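Predicted acyltransferase with acyl-CoA N-acyltransferase domain (Escherichia coli, PDB 4RS2) binds coenzyme A, probably works as a GNAT-family acyltransferase, and on overexpression suppresses small-RNA-mediated silencing of multiple RNA targets. Local coordinates at residues A[32-37]-A[45-50]; A[73-78]-A[111-116]; A[121-126]-A[165-170]. All coordinates share one frame; numbering follows the deposited sequence.

How the contacts relate
The three contacts follow one another along the chain. Contact 1 pairs helices 27-37 and 42-53, includes Ser37 of the coenzyme A pocket, and lies about 17 Å, centre to centre, from contact 2. There, in the buried core, helix 104-118 is joined to strand 69-80; Leu50 CD1 touches Ser76 CB at 4.2 Å. Contact 3, centred about 13 Å from contact 2, packs a loop against the start of strand 123-127, with a probable hydrogen bond between Leu116 O and Tyr121 N. Contacts 1 and 3, about 27 Å apart by centres, lie on opposite sides of the chain's centre. Strands 69-80 and 123-127 belong to one mixed sheet, which Leu34 and Val47 also touch.

Contact 1: residues A[32-37]-A[45-50]; sequences ALLRRS and KLVHDL
The guanidinium of Arg35 is gripped by two carboxylates, Asp31 at NE and Asp41 at NH1, while its NH2 lies 4.0 Å from Lys45 CG on the next helix. The chain from CG to NE runs extended, carrying the group toward helix 42-53, where NH2 meets the aliphatic part of Lys45 obliquely; the two side chains cross at about a right angle. Lys45 bends at chi3 (83°), and its NZ sits 6.2 Å from Arg35 NH2. The two aspartates would be expected to offset much of that like charge.

Deeper in, Leu34 CD1 rests 3.7 Å from Val47 CG2 and 3.9 Å from its CB, so one methyl serves the whole apolar touch. Here helices 27-37 and 42-53, the pair that precedes strand 58-63 in this GNAT fold, meet over the sheet: Leu34 also reaches Pro92 and Ala94 of strand 87-95, and Val47 reaches Pro92 and Tyr72.

Near the end of helix 27-37, Ser37 OG donates to Leu33 O at 2.7 Å, coming in tilted 32° from the carbonyl plane; Ser37 belongs to the coenzyme A pocket. On the other helix, His48 ND1 gives a nearly straight bond (169°) to Asp49 OD1, which is met on its anti side. Asp49 OD2 in turn forms a salt bridge with Arg182.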
loop_
_atom_site.group_PDB
_atom_site.type_symbol
_atom_site.label_atom_id
_atom_site.label_comp_id
_atom_site.label_asym_id
_atom_site.label_seq_id
_atom_site.Cartn_x
_atom_site.Cartn_y
_atom_site.Cartn_z
ATOM N N ALA A 32 -14.758 5.129 4.940
ATOM C CA ALA A 32 -15.907 4.990 4.078
ATOM C C ALA A 32 -15.455 4.496 2.727
ATOM O O ALA A 32 -16.112 3.644 2.132
ATOM C CB ALA A 32 -16.671 6.300 3.969
ATOM N N LEU A 33 -14.349 5.041 2.229
ATOM C CA LEU A 33 -13.795 4.558 0.966
ATOM C C LEU A 33 -13.450 3.066 1.005
ATOM O O LEU A 33 -13.749 2.307 0.061
ATOM C CB LEU A 33 -12.540 5.346 0.606
ATOM C CG LEU A 33 -11.794 4.866 -0.625
ATOM C CD1 LEU A 33 -12.575 5.083 -1.926
ATOM C CD2 LEU A 33 -10.472 5.598 -0.650
ATOM N N LEU A 34 -12.826 2.631 2.102
ATOM C CA LEU A 34 -12.416 1.232 2.208
ATOM C C LEU A 34 -13.615 0.310 2.333
ATOM O O LEU A 34 -13.625 -0.778 1.745
ATOM C CB LEU A 34 -11.429 1.040 3.385
ATOM C CG LEU A 34 -10.093 1.800 3.173
ATOM C CD1 LEU A 34 -9.216 1.681 4.393
ATOM C CD2 LEU A 34 -9.371 1.331 1.937
ATOM N N ARG A 35 -14.641 0.734 3.049
ATOM C CA ARG A 35 -15.827 -0.110 3.182
ATOM C C ARG A 35 -16.601 -0.279 1.900
ATOM O O ARG A 35 -17.198 -1.346 1.655
ATOM C CB ARG A 35 -16.748 0.442 4.256
ATOM C CG ARG A 35 -16.189 0.284 5.645
ATOM C CD ARG A 35 -17.122 0.758 6.745
ATOM N NE ARG A 35 -16.517 0.495 8.046
ATOM C CZ ARG A 35 -16.718 -0.604 8.776
ATOM N NH1 ARG A 35 -17.576 -1.539 8.386
ATOM N NH2 ARG A 35 -16.065 -0.758 9.922
ATOM N N ARG A 36 -16.595 0.765 1.084
ATOM C CA ARG A 36 -17.332 0.727 -0.169
ATOM C C ARG A 36 -16.551 0.100 -1.317
ATOM O O ARG A 36 -17.163 -0.393 -2.251
ATOM C CB ARG A 36 -17.891 2.109 -0.544
ATOM C CG ARG A 36 -16.915 3.194 -0.937
ATOM C CD ARG A 36 -17.679 4.443 -1.402
ATOM N NE ARG A 36 -16.780 5.547 -1.733
ATOM C CZ ARG A 36 -16.338 6.470 -0.871
ATOM N NH1 ARG A 36 -16.716 6.462 0.399
ATOM N NH2 ARG A 36 -15.523 7.418 -1.288
ATOM N N SER A 37 -15.223 0.062 -1.195
ATOM C CA SER A 37 -14.327 -0.402 -2.269
ATOM C C SER A 37 -13.957 -1.870 -2.257
ATOM O O SER A 37 -13.606 -2.417 -3.306
ATOM C CB SER A 37 -13.037 0.394 -2.248
ATOM O OG SER A 37 -13.298 1.744 -2.559
ATOM N N LYS A 45 -11.256 -2.179 8.679
ATOM C CA LYS A 45 -10.963 -2.578 10.051
ATOM C C LYS A 45 -9.446 -2.701 10.299
ATOM O O LYS A 45 -8.937 -2.304 11.356
ATOM C CB LYS A 45 -11.742 -3.857 10.385
ATOM C CG LYS A 45 -13.244 -3.602 10.411
ATOM C CD LYS A 45 -14.086 -4.821 10.083
ATOM C CE LYS A 45 -14.320 -5.726 11.253
ATOM N NZ LYS A 45 -15.248 -6.810 10.796
ATOM N N LEU A 46 -8.730 -3.215 9.316
ATOM C CA LEU A 46 -7.266 -3.305 9.379
ATOM C C LEU A 46 -6.666 -1.929 9.562
ATOM O O LEU A 46 -5.811 -1.717 10.423
ATOM C CB LEU A 46 -6.747 -3.890 8.092
ATOM C CG LEU A 46 -5.219 -3.838 7.881
ATOM C CD1 LEU A 46 -4.516 -4.786 8.860
ATOM C CD2 LEU A 46 -4.930 -4.154 6.433
ATOM N N VAL A 47 -7.100 -0.991 8.724
ATOM C CA VAL A 47 -6.510 0.361 8.759
ATOM C C VAL A 47 -6.828 1.051 10.074
ATOM O O VAL A 47 -5.952 1.677 10.686
ATOM C CB VAL A 47 -6.935 1.178 7.547
ATOM C CG1 VAL A 47 -6.678 2.660 7.771
ATOM C CG2 VAL A 47 -6.240 0.637 6.305
ATOM N N HIS A 48 -8.058 0.895 10.533
ATOM C CA HIS A 48 -8.426 1.433 11.835
ATOM C C HIS A 48 -7.495 0.897 12.927
ATOM O O HIS A 48 -6.950 1.648 13.740
ATOM C CB HIS A 48 -9.857 1.042 12.170
ATOM C CG HIS A 48 -10.262 1.447 13.548
ATOM N ND1 HIS A 48 -10.117 0.619 14.641
ATOM C CD2 HIS A 48 -10.743 2.618 14.024
ATOM C CE1 HIS A 48 -10.520 1.254 15.726
ATOM N NE2 HIS A 48 -10.892 2.471 15.381
ATOM N N ASP A 49 -7.298 -0.420 12.948
ATOM C CA ASP A 49 -6.445 -1.005 13.981
ATOM C C ASP A 49 -4.982 -0.602 13.862
ATOM O O ASP A 49 -4.344 -0.357 14.873
ATOM C CB ASP A 49 -6.590 -2.519 13.999
ATOM C CG ASP A 49 -7.968 -2.982 14.443
ATOM O OD1 ASP A 49 -8.812 -2.158 14.862
ATOM O OD2 ASP A 49 -8.204 -4.199 14.374
ATOM N N LEU A 50 -4.426 -0.566 12.653
ATOM C CA LEU A 50 -3.037 -0.150 12.493
ATOM C C LEU A 50 -2.852 1.270 12.962
ATOM O O LEU A 50 -1.880 1.580 13.645
ATOM C CB LEU A 50 -2.619 -0.231 11.013
ATOM C CG LEU A 50 -2.496 -1.622 10.395
ATOM C CD1 LEU A 50 -2.327 -1.547 8.895
ATOM C CD2 LEU A 50 -1.362 -2.410 11.020
#

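Contact 2: residues A[73-78]-A[111-116]; sequences VAFSPV and EGLDSL
Strand 73-78, which carries Phe75, and helix 111-116, which brings Gly112, Leu113 and Leu116 to it, run broadly the same way, their axes 9.9 Å apart at closest approach and 37° from parallel. Phe75 supplies the strand's share of the packing. With CG beside its backbone N (chi1 -59°), the ring is held out toward the helix, and Leu116 CD1 sits over the middle of one face, 3.6 Å from the ring centroid and 14° off the normal: a CH-pi contact. Leu113 CD1 arrives obliquely instead, 3.9 Å from Phe75 CE1. At Gly112 there is no side chain to intervene, and Phe75 CE2 and CZ both settle 3.9 Å from its CA.

Helix 104-118 is the connection of the beta-alpha-beta crossover between parallel strands 87-95 and 123-127, characteristic of the GNAT fold, and it covers one side of the sheet. Met90 and Val124 from those two strands also touch Phe75; Val124 touches both leucines as well. Within the helix, Glu111 O accepts two bonds from Ser115, one from N and one from OG at 3.1 Å, which reach it from opposite faces of the carbonyl plane.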
loop_
_atom_site.group_PDB
_atom_site.type_symbol
_atom_site.label_atom_id
_atom_site.label_comp_id
_atom_site.label_asym_id
_atom_site.label_seq_id
_atom_site.Cartn_x
_atom_site.Cartn_y
_atom_site.Cartn_z
ATOM N N VAL A 73 -3.675 4.824 -0.074
ATOM C CA VAL A 73 -2.677 3.736 0.015
ATOM C C VAL A 73 -1.992 3.839 1.359
ATOM O O VAL A 73 -1.795 4.951 1.876
ATOM C CB VAL A 73 -1.645 3.714 -1.123
ATOM C CG1 VAL A 73 -0.770 4.976 -1.103
ATOM C CG2 VAL A 73 -0.818 2.417 -1.066
ATOM N N ALA A 74 -1.733 2.678 1.975
ATOM C CA ALA A 74 -1.086 2.635 3.268
ATOM C C ALA A 74 0.074 1.637 3.291
ATOM O O ALA A 74 0.187 0.703 2.479
ATOM C CB ALA A 74 -2.077 2.278 4.362
ATOM N N PHE A 75 0.948 1.877 4.257
ATOM C CA PHE A 75 2.152 1.101 4.451
ATOM C C PHE A 75 2.299 0.843 5.935
ATOM O O PHE A 75 1.987 1.724 6.746
ATOM C CB PHE A 75 3.371 1.894 3.962
ATOM C CG PHE A 75 3.300 2.266 2.507
ATOM C CD1 PHE A 75 3.786 1.412 1.524
ATOM C CD2 PHE A 75 2.752 3.482 2.128
ATOM C CE1 PHE A 75 3.742 1.777 0.203
ATOM C CE2 PHE A 75 2.685 3.821 0.778
ATOM C CZ PHE A 75 3.163 2.950 -0.173
ATOM N N SER A 76 2.809 -0.335 6.277
ATOM C CA SER A 76 3.024 -0.715 7.676
ATOM C C SER A 76 4.342 -1.467 7.765
ATOM O O SER A 76 4.800 -1.977 6.737
ATOM C CB SER A 76 1.848 -1.560 8.161
ATOM O OG SER A 76 1.647 -2.656 7.331
ATOM N N PRO A 77 4.951 -1.547 8.953
ATOM C CA PRO A 77 6.279 -2.164 9.023
ATOM C C PRO A 77 6.253 -3.657 8.841
ATOM O O PRO A 77 5.312 -4.319 9.274
ATOM C CB PRO A 77 6.766 -1.836 10.433
ATOM C CG PRO A 77 5.511 -1.619 11.202
ATOM C CD PRO A 77 4.445 -1.148 10.269
ATOM N N VAL A 78 7.281 -4.194 8.185
ATOM C CA VAL A 78 7.429 -5.659 8.083
ATOM C C VAL A 78 8.853 -5.970 8.524
ATOM O O VAL A 78 9.732 -5.113 8.381
ATOM C CB VAL A 78 7.166 -6.216 6.666
ATOM C CG1 VAL A 78 5.760 -5.850 6.222
ATOM C CG2 VAL A 78 8.201 -5.739 5.649
ATOM N N GLU A 111 4.097 7.833 -5.583
ATOM C CA GLU A 111 4.402 8.841 -4.568
ATOM C C GLU A 111 4.703 8.175 -3.238
ATOM O O GLU A 111 5.565 8.631 -2.498
ATOM C CB GLU A 111 3.284 9.891 -4.411
ATOM C CG GLU A 111 3.591 10.897 -3.300
ATOM C CD GLU A 111 2.767 12.184 -3.345
ATOM O OE1 GLU A 111 2.168 12.521 -4.400
ATOM O OE2 GLU A 111 2.746 12.884 -2.304
ATOM N N GLY A 112 3.984 7.105 -2.921
ATOM C CA GLY A 112 4.244 6.371 -1.677
ATOM C C GLY A 112 5.685 5.881 -1.632
ATOM O O GLY A 112 6.432 6.090 -0.673
ATOM N N LEU A 113 6.064 5.179 -2.690
ATOM C CA LEU A 113 7.399 4.639 -2.809
ATOM C C LEU A 113 8.456 5.740 -2.819
ATOM O O LEU A 113 9.529 5.575 -2.226
ATOM C CB LEU A 113 7.515 3.718 -4.028
ATOM C CG LEU A 113 7.163 2.228 -3.739
ATOM C CD1 LEU A 113 5.792 2.025 -3.077
ATOM C CD2 LEU A 113 7.318 1.334 -4.970
ATOM N N ASP A 114 8.169 6.849 -3.497
ATOM C CA ASP A 114 9.118 7.972 -3.549
ATOM C C ASP A 114 9.322 8.582 -2.155
ATOM O O ASP A 114 10.448 8.880 -1.773
ATOM C CB ASP A 114 8.606 9.028 -4.509
ATOM C CG ASP A 114 9.630 10.081 -4.805
ATOM O OD1 ASP A 114 10.686 9.726 -5.367
ATOM O OD2 ASP A 114 9.356 11.248 -4.492
ATOM N N SER A 115 8.229 8.746 -1.417
ATOM C CA SER A 115 8.275 9.278 -0.058
ATOM C C SER A 115 9.068 8.330 0.855
ATOM O O SER A 115 9.927 8.753 1.676
ATOM C CB SER A 115 6.856 9.476 0.467
ATOM O OG SER A 115 6.252 10.609 -0.156
ATOM N N LEU A 116 8.798 7.054 0.721
ATOM C CA LEU A 116 9.478 6.069 1.564
ATOM C C LEU A 116 10.991 6.087 1.305
ATOM O O LEU A 116 11.785 6.024 2.238
ATOM C CB LEU A 116 8.865 4.696 1.383
ATOM C CG LEU A 116 7.458 4.579 1.933
ATOM C CD1 LEU A 116 6.793 3.402 1.294
ATOM C CD2 LEU A 116 7.421 4.461 3.453
#

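Contact 3: residues A[121-126]-A[165-170]; sequences YAAVVT and DALNGV
Segment 121-126 enters strand 123-127 from a loop, and it runs closest to segment 165-170 where the CA atoms of Ala122 and Ala166 come within 5.8 Å. The second segment is irregular: a type I beta turn from Asp165 to Asn168 overlaps a type II turn from Leu167 to Val170. Backbone bonds close both turns, Asn168 N to Asp165 O at 3.2 Å and Val170 N to Leu167 O at 3.0 Å. Gly169 takes the third position of the type II turn with a positive phi of 81°.

In the GNAT fold of this protein, strand 123-127 lies between strands 87-95 (parallel) and 157-161 (antiparallel), and the turns belong to the loop that leads from strand 157-161 to strand 172-175. The contact therefore packs that loop against the start of a central strand, well away from the centre of the chain.

Ala122 is not extended (psi -25°), and this kink ahead of the strand lets two successive alanines direct their CB atoms toward the loop. At Val124 the CB direction turns away from the loop; its side chain touches Leu113 and Leu116 of helix 104-118. Ala122 CB faces Ala166 CB at 4.2 Å. Tighter still is the approach of Ala166 CB to the carbonyl oxygen Ala122 O, 3.1 Å, so the methyl is pressed against backbone as well as side chain.

Leu167 also touches Val159 and Arg161 of strand 157-161 and His144. Its CG stands beside the backbone N (chi1 -49°), bringing the branch round toward the strand, where Leu167 CD2 ends 4.0 Å from Ala123 CB.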
loop_
_atom_site.group_PDB
_atom_site.type_symbol
_atom_site.label_atom_id
_atom_site.label_comp_id
_atom_site.label_asym_id
_atom_site.label_seq_id
_atom_site.Cartn_x
_atom_site.Cartn_y
_atom_site.Cartn_z
ATOM N N TYR A 121 13.657 4.294 3.803
ATOM C CA TYR A 121 13.219 2.910 3.709
ATOM C C TYR A 121 13.891 2.243 2.515
ATOM O O TYR A 121 14.290 2.911 1.548
ATOM C CB TYR A 121 11.693 2.839 3.613
ATOM C CG TYR A 121 11.089 3.220 4.922
ATOM C CD1 TYR A 121 10.970 4.532 5.284
ATOM C CD2 TYR A 121 10.702 2.244 5.831
ATOM C CE1 TYR A 121 10.456 4.893 6.535
ATOM C CE2 TYR A 121 10.199 2.582 7.071
ATOM C CZ TYR A 121 10.059 3.897 7.410
ATOM O OH TYR A 121 9.548 4.222 8.643
ATOM N N ALA A 122 14.036 0.926 2.603
ATOM C CA ALA A 122 14.791 0.169 1.611
ATOM C C ALA A 122 14.005 -0.693 0.652
ATOM O O ALA A 122 14.530 -1.021 -0.411
ATOM C CB ALA A 122 15.820 -0.687 2.312
ATOM N N ALA A 123 12.805 -1.122 1.041
ATOM C CA ALA A 123 12.009 -2.003 0.214
ATOM C C ALA A 123 10.544 -2.001 0.648
ATOM O O ALA A 123 10.235 -1.750 1.809
ATOM C CB ALA A 123 12.552 -3.417 0.246
ATOM N N VAL A 124 9.696 -2.372 -0.294
ATOM C CA VAL A 124 8.272 -2.443 -0.104
ATOM C C VAL A 124 7.770 -3.779 -0.600
ATOM O O VAL A 124 8.093 -4.177 -1.715
ATOM C CB VAL A 124 7.541 -1.332 -0.875
ATOM C CG1 VAL A 124 6.042 -1.444 -0.583
ATOM C CG2 VAL A 124 8.065 0.025 -0.439
ATOM N N VAL A 125 7.032 -4.487 0.235
ATOM C CA VAL A 125 6.382 -5.728 -0.224
ATOM C C VAL A 125 4.891 -5.479 -0.342
ATOM O O VAL A 125 4.361 -4.517 0.257
ATOM C CB VAL A 125 6.651 -6.946 0.702
ATOM C CG1 VAL A 125 8.132 -7.183 0.827
ATOM C CG2 VAL A 125 6.037 -6.763 2.091
ATOM N N THR A 126 4.225 -6.332 -1.097
ATOM C CA THR A 126 2.780 -6.271 -1.189
ATOM C C THR A 126 2.255 -7.634 -1.626
ATOM O O THR A 126 3.005 -8.490 -2.112
ATOM C CB THR A 126 2.295 -5.153 -2.144
ATOM O OG1 THR A 126 0.923 -4.842 -1.882
ATOM C CG2 THR A 126 2.459 -5.571 -3.641
ATOM N N ASP A 165 20.506 -2.364 -4.460
ATOM C CA ASP A 165 21.049 -3.529 -3.792
ATOM C C ASP A 165 20.260 -3.920 -2.564
ATOM O O ASP A 165 20.730 -4.748 -1.795
ATOM C CB ASP A 165 22.512 -3.278 -3.386
ATOM C CG ASP A 165 22.672 -2.160 -2.345
ATOM O OD1 ASP A 165 21.655 -1.604 -1.856
ATOM O OD2 ASP A 165 23.843 -1.830 -2.024
ATOM N N ALA A 166 19.069 -3.363 -2.379
ATOM C CA ALA A 166 18.308 -3.587 -1.150
ATOM C C ALA A 166 17.920 -5.025 -0.846
ATOM O O ALA A 166 17.781 -5.389 0.318
ATOM C CB ALA A 166 17.062 -2.726 -1.142
ATOM N N LEU A 167 17.716 -5.823 -1.885
ATOM C CA LEU A 167 17.294 -7.196 -1.721
ATOM C C LEU A 167 18.459 -8.184 -1.627
ATOM O O LEU A 167 18.259 -9.301 -1.168
ATOM C CB LEU A 167 16.393 -7.598 -2.884
ATOM C CG LEU A 167 15.267 -6.569 -3.175
ATOM C CD1 LEU A 167 14.367 -7.119 -4.269
ATOM C CD2 LEU A 167 14.434 -6.217 -1.959
ATOM N N ASN A 168 19.671 -7.768 -2.003
ATOM C CA ASN A 168 20.816 -8.693 -2.039
ATOM C C ASN A 168 21.195 -9.186 -0.665
ATOM O O ASN A 168 21.486 -8.390 0.226
ATOM C CB ASN A 168 22.002 -8.061 -2.765
ATOM C CG ASN A 168 21.687 -7.754 -4.227
ATOM O OD1 ASN A 168 20.890 -8.454 -4.850
ATOM N ND2 ASN A 168 22.315 -6.726 -4.780
ATOM N N GLY A 169 21.141 -10.499 -0.495
ATOM C CA GLY A 169 21.457 -11.132 0.765
ATOM C C GLY A 169 20.335 -11.113 1.790
ATOM O O GLY A 169 20.550 -11.468 2.951
ATOM N N VAL A 170 19.145 -10.667 1.389
ATOM C CA VAL A 170 18.011 -10.587 2.299
ATOM C C VAL A 170 17.004 -11.617 1.819
ATOM O O VAL A 170 16.454 -11.466 0.732
ATOM C CB VAL A 170 17.350 -9.201 2.305
ATOM C CG1 VAL A 170 16.165 -9.214 3.255
ATOM C CG2 VAL A 170 18.342 -8.085 2.678
#